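2-dehydro-3-deoxy-d-gluconate/2-dehydro-3-deoxy-phosphogluconate aldolase (Picrophilus torridus, PDB 4UXD) is an archaeal aldolase of the dihydrodipicolinate synthetase family, built on a barrel of parallel strands and surrounding helices. Local coordinates at residues G226-Y238 with I251-L263. Numbering follows the deposited sequence.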
loop_
_atom_site.group_PDB
_atom_site.type_symbol
_atom_site.label_atom_id
_atom_site.label_comp_id
_atom_site.label_asym_id
_atom_site.label_seq_id
_atom_site.Cartn_x
_atom_site.Cartn_y
_atom_site.Cartn_z
ATOM N N GLY A 226 4.096 0.556 25.628
ATOM C CA GLY A 226 4.060 -0.845 26.010
ATOM C C GLY A 226 5.286 -1.366 26.751
ATOM O O GLY A 226 5.191 -2.322 27.519
ATOM N N THR A 227 6.444 -0.763 26.524
ATOM C CA THR A 227 7.650 -1.222 27.190
ATOM C C THR A 227 7.594 -1.033 28.712
ATOM O O THR A 227 8.408 -1.610 29.432
ATOM C CB THR A 227 8.889 -0.496 26.659
ATOM O OG1 THR A 227 8.801 0.908 26.959
ATOM C CG2 THR A 227 9.021 -0.727 25.160
ATOM N N THR A 228 6.642 -0.246 29.204
ATOM C CA THR A 228 6.508 -0.052 30.644
ATOM C C THR A 228 6.012 -1.325 31.349
ATOM O O THR A 228 6.024 -1.397 32.568
ATOM C CB THR A 228 5.560 1.117 30.986
ATOM O OG1 THR A 228 4.242 0.846 30.488
ATOM C CG2 THR A 228 6.078 2.403 30.381
ATOM N N ASN A 229 5.598 -2.328 30.581
ATOM C CA ASN A 229 5.185 -3.594 31.157
ATOM C C ASN A 229 6.344 -4.333 31.844
ATOM O O ASN A 229 6.119 -5.254 32.625
ATOM C CB ASN A 229 4.575 -4.489 30.075
ATOM C CG ASN A 229 3.148 -4.128 29.757
ATOM O OD1 ASN A 229 2.226 -4.536 30.461
ATOM N ND2 ASN A 229 2.951 -3.363 28.684
ATOM N N PHE A 230 7.578 -3.937 31.545
ATOM C CA PHE A 230 8.751 -4.634 32.059
ATOM C C PHE A 230 10.007 -3.770 32.013
ATOM O O PHE A 230 11.115 -4.264 32.171
ATOM C CB PHE A 230 8.975 -5.917 31.265
ATOM C CG PHE A 230 8.687 -5.769 29.808
ATOM C CD1 PHE A 230 9.620 -5.209 28.960
ATOM C CD2 PHE A 230 7.464 -6.160 29.290
ATOM C CE1 PHE A 230 9.339 -5.060 27.622
ATOM C CE2 PHE A 230 7.182 -6.016 27.957
ATOM C CZ PHE A 230 8.115 -5.468 27.121
ATOM N N SER A 231 9.826 -2.472 31.820
ATOM C CA SER A 231 10.942 -1.544 31.782
ATOM C C SER A 231 10.517 -0.167 32.279
ATOM O O SER A 231 9.461 0.342 31.902
ATOM C CB SER A 231 11.499 -1.450 30.368
ATOM O OG SER A 231 12.589 -0.561 30.321
ATOM N N ASP A 232 11.340 0.421 33.142
ATOM C CA ASP A 232 11.075 1.751 33.678
ATOM C C ASP A 232 11.656 2.866 32.785
ATOM O O ASP A 232 11.471 4.058 33.068
ATOM C CB ASP A 232 11.656 1.866 35.090
ATOM C CG ASP A 232 13.184 1.757 35.104
ATOM O OD1 ASP A 232 13.754 1.161 34.160
ATOM O OD2 ASP A 232 13.815 2.265 36.054
ATOM N N GLY A 233 12.363 2.468 31.727
ATOM C CA GLY A 233 13.026 3.402 30.823
ATOM C C GLY A 233 12.180 4.591 30.404
ATOM O O GLY A 233 12.575 5.740 30.586
ATOM N N ILE A 234 11.003 4.316 29.857
ATOM C CA ILE A 234 10.088 5.373 29.457
ATOM C C ILE A 234 9.726 6.307 30.604
ATOM O O ILE A 234 9.555 7.502 30.383
ATOM C CB ILE A 234 8.791 4.788 28.859
ATOM C CG1 ILE A 234 9.023 4.393 27.401
ATOM C CG2 ILE A 234 7.610 5.781 28.952
ATOM C CD1 ILE A 234 9.277 5.562 26.465
ATOM N N VAL A 235 9.599 5.790 31.822
ATOM C CA VAL A 235 9.155 6.640 32.931
ATOM C C VAL A 235 10.269 7.567 33.449
ATOM O O VAL A 235 10.012 8.745 33.743
ATOM C CB VAL A 235 8.608 5.808 34.091
ATOM C CG1 VAL A 235 8.164 6.723 35.246
ATOM C CG2 VAL A 235 7.448 4.969 33.612
ATOM N N ARG A 236 11.487 7.038 33.567
ATOM C CA ARG A 236 12.656 7.867 33.853
ATOM C C ARG A 236 12.718 9.010 32.848
ATOM O O ARG A 236 12.818 10.173 33.228
ATOM C CB ARG A 236 13.956 7.048 33.802
ATOM C CG ARG A 236 14.007 5.907 34.819
ATOM C CD ARG A 236 15.394 5.292 34.956
ATOM N NE ARG A 236 15.669 4.292 33.932
ATOM C CZ ARG A 236 16.496 4.446 32.899
ATOM N NH1 ARG A 236 17.172 5.580 32.715
ATOM N NH2 ARG A 236 16.653 3.443 32.036
ATOM N N LEU A 237 12.634 8.660 31.568
ATOM C CA LEU A 237 12.670 9.631 30.480
ATOM C C LEU A 237 11.734 10.803 30.721
ATOM O O LEU A 237 12.156 11.960 30.684
ATOM C CB LEU A 237 12.310 8.951 29.161
ATOM C CG LEU A 237 12.368 9.805 27.897
ATOM C CD1 LEU A 237 12.564 8.899 26.710
ATOM C CD2 LEU A 237 11.120 10.668 27.680
ATOM N N TYR A 238 10.464 10.503 30.965
ATOM C CA TYR A 238 9.440 11.530 31.163
ATOM C C TYR A 238 9.742 12.449 32.346
ATOM O O TYR A 238 9.461 13.647 32.288
ATOM C CB TYR A 238 8.070 10.877 31.360
ATOM C CG TYR A 238 6.946 11.852 31.638
ATOM C CD1 TYR A 238 6.658 12.265 32.936
ATOM C CD2 TYR A 238 6.172 12.358 30.607
ATOM C CE1 TYR A 238 5.639 13.159 33.192
ATOM C CE2 TYR A 238 5.142 13.248 30.852
ATOM C CZ TYR A 238 4.879 13.648 32.149
ATOM O OH TYR A 238 3.855 14.535 32.399
ATOM N N ILE A 251 18.386 8.625 27.458
ATOM C CA ILE A 251 17.580 7.482 27.872
ATOM C C ILE A 251 16.834 6.921 26.663
ATOM O O ILE A 251 16.825 5.712 26.421
ATOM C CB ILE A 251 16.570 7.870 29.000
ATOM C CG1 ILE A 251 17.314 8.225 30.291
ATOM C CG2 ILE A 251 15.588 6.731 29.285
ATOM C CD1 ILE A 251 16.441 8.895 31.361
ATOM N N GLU A 252 16.219 7.805 25.896
ATOM C CA GLU A 252 15.480 7.400 24.708
ATOM C C GLU A 252 16.374 6.645 23.721
ATOM O O GLU A 252 15.958 5.641 23.143
ATOM C CB GLU A 252 14.869 8.628 24.024
ATOM C CG GLU A 252 14.026 8.332 22.778
ATOM C CD GLU A 252 12.623 7.827 23.102
ATOM O OE1 GLU A 252 12.472 6.614 23.357
ATOM O OE2 GLU A 252 11.675 8.644 23.089
ATOM N N LYS A 253 17.595 7.135 23.525
ATOM C CA LYS A 253 18.452 6.611 22.464
ATOM C C LYS A 253 19.155 5.327 22.885
ATOM O O LYS A 253 19.299 4.414 22.084
ATOM C CB LYS A 253 19.485 7.665 22.026
ATOM C CG LYS A 253 20.429 8.122 23.124
ATOM C CD LYS A 253 21.463 9.127 22.642
ATOM C CE LYS A 253 20.856 10.500 22.374
ATOM N NZ LYS A 253 21.812 11.435 21.691
ATOM N N ASN A 254 19.574 5.251 24.142
ATOM C CA ASN A 254 20.339 4.104 24.614
ATOM C C ASN A 254 19.480 2.991 25.230
ATOM O O ASN A 254 19.880 1.826 25.240
ATOM C CB ASN A 254 21.381 4.564 25.635
ATOM C CG ASN A 254 22.309 5.628 25.081
ATOM O OD1 ASN A 254 22.386 6.740 25.605
ATOM N ND2 ASN A 254 23.018 5.292 24.015
ATOM N N ASP A 255 18.307 3.346 25.744
ATOM C CA ASP A 255 17.482 2.392 26.478
ATOM C C ASP A 255 16.218 1.996 25.720
ATOM O O ASP A 255 16.059 0.843 25.324
ATOM C CB ASP A 255 17.116 2.974 27.837
ATOM C CG ASP A 255 18.323 3.453 28.582
ATOM O OD1 ASP A 255 19.437 3.033 28.201
ATOM O OD2 ASP A 255 18.165 4.234 29.542
ATOM N N VAL A 256 15.338 2.968 25.505
ATOM C CA VAL A 256 14.037 2.719 24.906
ATOM C C VAL A 256 14.164 2.226 23.457
ATOM O O VAL A 256 13.649 1.155 23.095
ATOM C CB VAL A 256 13.166 4.004 24.938
ATOM C CG1 VAL A 256 11.722 3.695 24.545
ATOM C CG2 VAL A 256 13.209 4.661 26.323
ATOM N N ILE A 257 14.856 3.015 22.639
ATOM C CA ILE A 257 14.930 2.771 21.196
ATOM C C ILE A 257 15.594 1.439 20.878
ATOM O O ILE A 257 15.150 0.737 19.974
ATOM C CB ILE A 257 15.682 3.928 20.467
ATOM C CG1 ILE A 257 14.747 5.121 20.304
ATOM C CG2 ILE A 257 16.200 3.500 19.077
ATOM C CD1 ILE A 257 15.444 6.403 19.998
ATOM N N PRO A 258 16.669 1.090 21.605
ATOM C CA PRO A 258 17.277 -0.214 21.330
ATOM C C PRO A 258 16.395 -1.359 21.794
ATOM O O PRO A 258 16.378 -2.411 21.151
ATOM C CB PRO A 258 18.593 -0.154 22.108
ATOM C CG PRO A 258 18.886 1.296 22.189
ATOM C CD PRO A 258 17.555 1.922 22.431
ATOM N N LEU A 259 15.652 -1.141 22.876
ATOM C CA LEU A 259 14.658 -2.122 23.326
ATOM C C LEU A 259 13.500 -2.270 22.338
ATOM O O LEU A 259 13.051 -3.394 22.058
ATOM C CB LEU A 259 14.095 -1.738 24.693
ATOM C CG LEU A 259 13.051 -2.732 25.200
ATOM C CD1 LEU A 259 13.692 -4.090 25.467
ATOM C CD2 LEU A 259 12.354 -2.191 26.422
ATOM N N MET A 260 13.010 -1.133 21.839
ATOM C CA MET A 260 11.951 -1.118 20.831
ATOM C C MET A 260 12.368 -1.848 19.550
ATOM O O MET A 260 11.523 -2.397 18.846
ATOM C CB MET A 260 11.543 0.320 20.487
ATOM C CG MET A 260 10.548 0.972 21.462
ATOM S SD MET A 260 9.031 -0.000 21.673
ATOM C CE MET A 260 8.171 0.219 20.124
ATOM N N LYS A 261 13.665 -1.856 19.252
ATOM C CA LYS A 261 14.156 -2.535 18.062
ATOM C C LYS A 261 14.137 -4.037 18.271
ATOM O O LYS A 261 13.712 -4.784 17.387
ATOM C CB LYS A 261 15.569 -2.092 17.710
ATOM C CG LYS A 261 16.110 -2.747 16.434
ATOM C CD LYS A 261 17.550 -2.320 16.155
ATOM C CE LYS A 261 18.141 -3.060 14.963
ATOM N NZ LYS A 261 19.630 -3.009 14.950
ATOM N N LYS A 262 14.628 -4.467 19.436
ATOM C CA LYS A 262 14.577 -5.869 19.833
ATOM C C LYS A 262 13.140 -6.378 19.726
ATOM O O LYS A 262 12.881 -7.361 19.041
ATOM C CB LYS A 262 15.101 -6.059 21.265
ATOM C CG LYS A 262 16.605 -5.938 21.433
ATOM C CD LYS A 262 17.323 -7.251 21.109
ATOM C CE LYS A 262 18.822 -7.184 21.400
ATOM N NZ LYS A 262 19.508 -8.493 21.174
ATOM N N LEU A 263 12.208 -5.686 20.385
ATOM C CA LEU A 263 10.796 -6.104 20.416
ATOM C C LEU A 263 10.120 -6.152 19.030
ATOM O O LEU A 263 9.161 -6.907 18.823
ATOM C CB LEU A 263 10.002 -5.167 21.337
ATOM C CG LEU A 263 10.361 -5.259 22.828
ATOM C CD1 LEU A 263 9.720 -4.136 23.614
ATOM C CD2 LEU A 263 9.964 -6.622 23.423
HETATM O O HOH W 1 19.414 5.488 31.558
#
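Thr227 pushes its methyl CG2 into a hollow walled by Leu259, Met260 and Leu263: CG2 lies 3.6 Å from Met260 SD and 3.8 Å from Leu263 CD1. With chi1 at 64°, that methyl is left beside the backbone N while OG1 turns to Asp209. Leu259 CD2 is the answering bump, fitting among Thr227, Ser231 and the edge of the Phe230 ring. The ring presents its edge to both leucines, its CZ 4.1 Å from Leu263 CD1, and stacks on Tyr275 of helix 270-279. Further along, the backbones come within 6.0 Å between the CA atoms of Gly233 and Val256, and Ile251 CG2 packs against the carbonyl O of Gly233. Ile234 meets Val256 crosswise, CD1 against CG1 at 3.6 Å, and Leu237 CD1 presses on Glu252 CB at 3.5 Å. At the partly exposed margin, Arg236, bent at chi3, reaches Asp255: NH2 to OD2 is 3.0 Å at 163°, a salt bridge in the guanidinium plane that strikes OD2 from above the carboxylate. A water links Arg236 NH1 to the same OD2, while Asp232 makes a longer salt bridge with Arg236 NE. The axes of segments 233-238 and 251-263 approach to 9.5 Å and run roughly antiparallel, at 151°, as in a helical hairpin: helix 233-240, following the last barrel strand, 222-224, is backed by helix 245-264 in the C-terminal helical region characteristic of this TIM-barrel family.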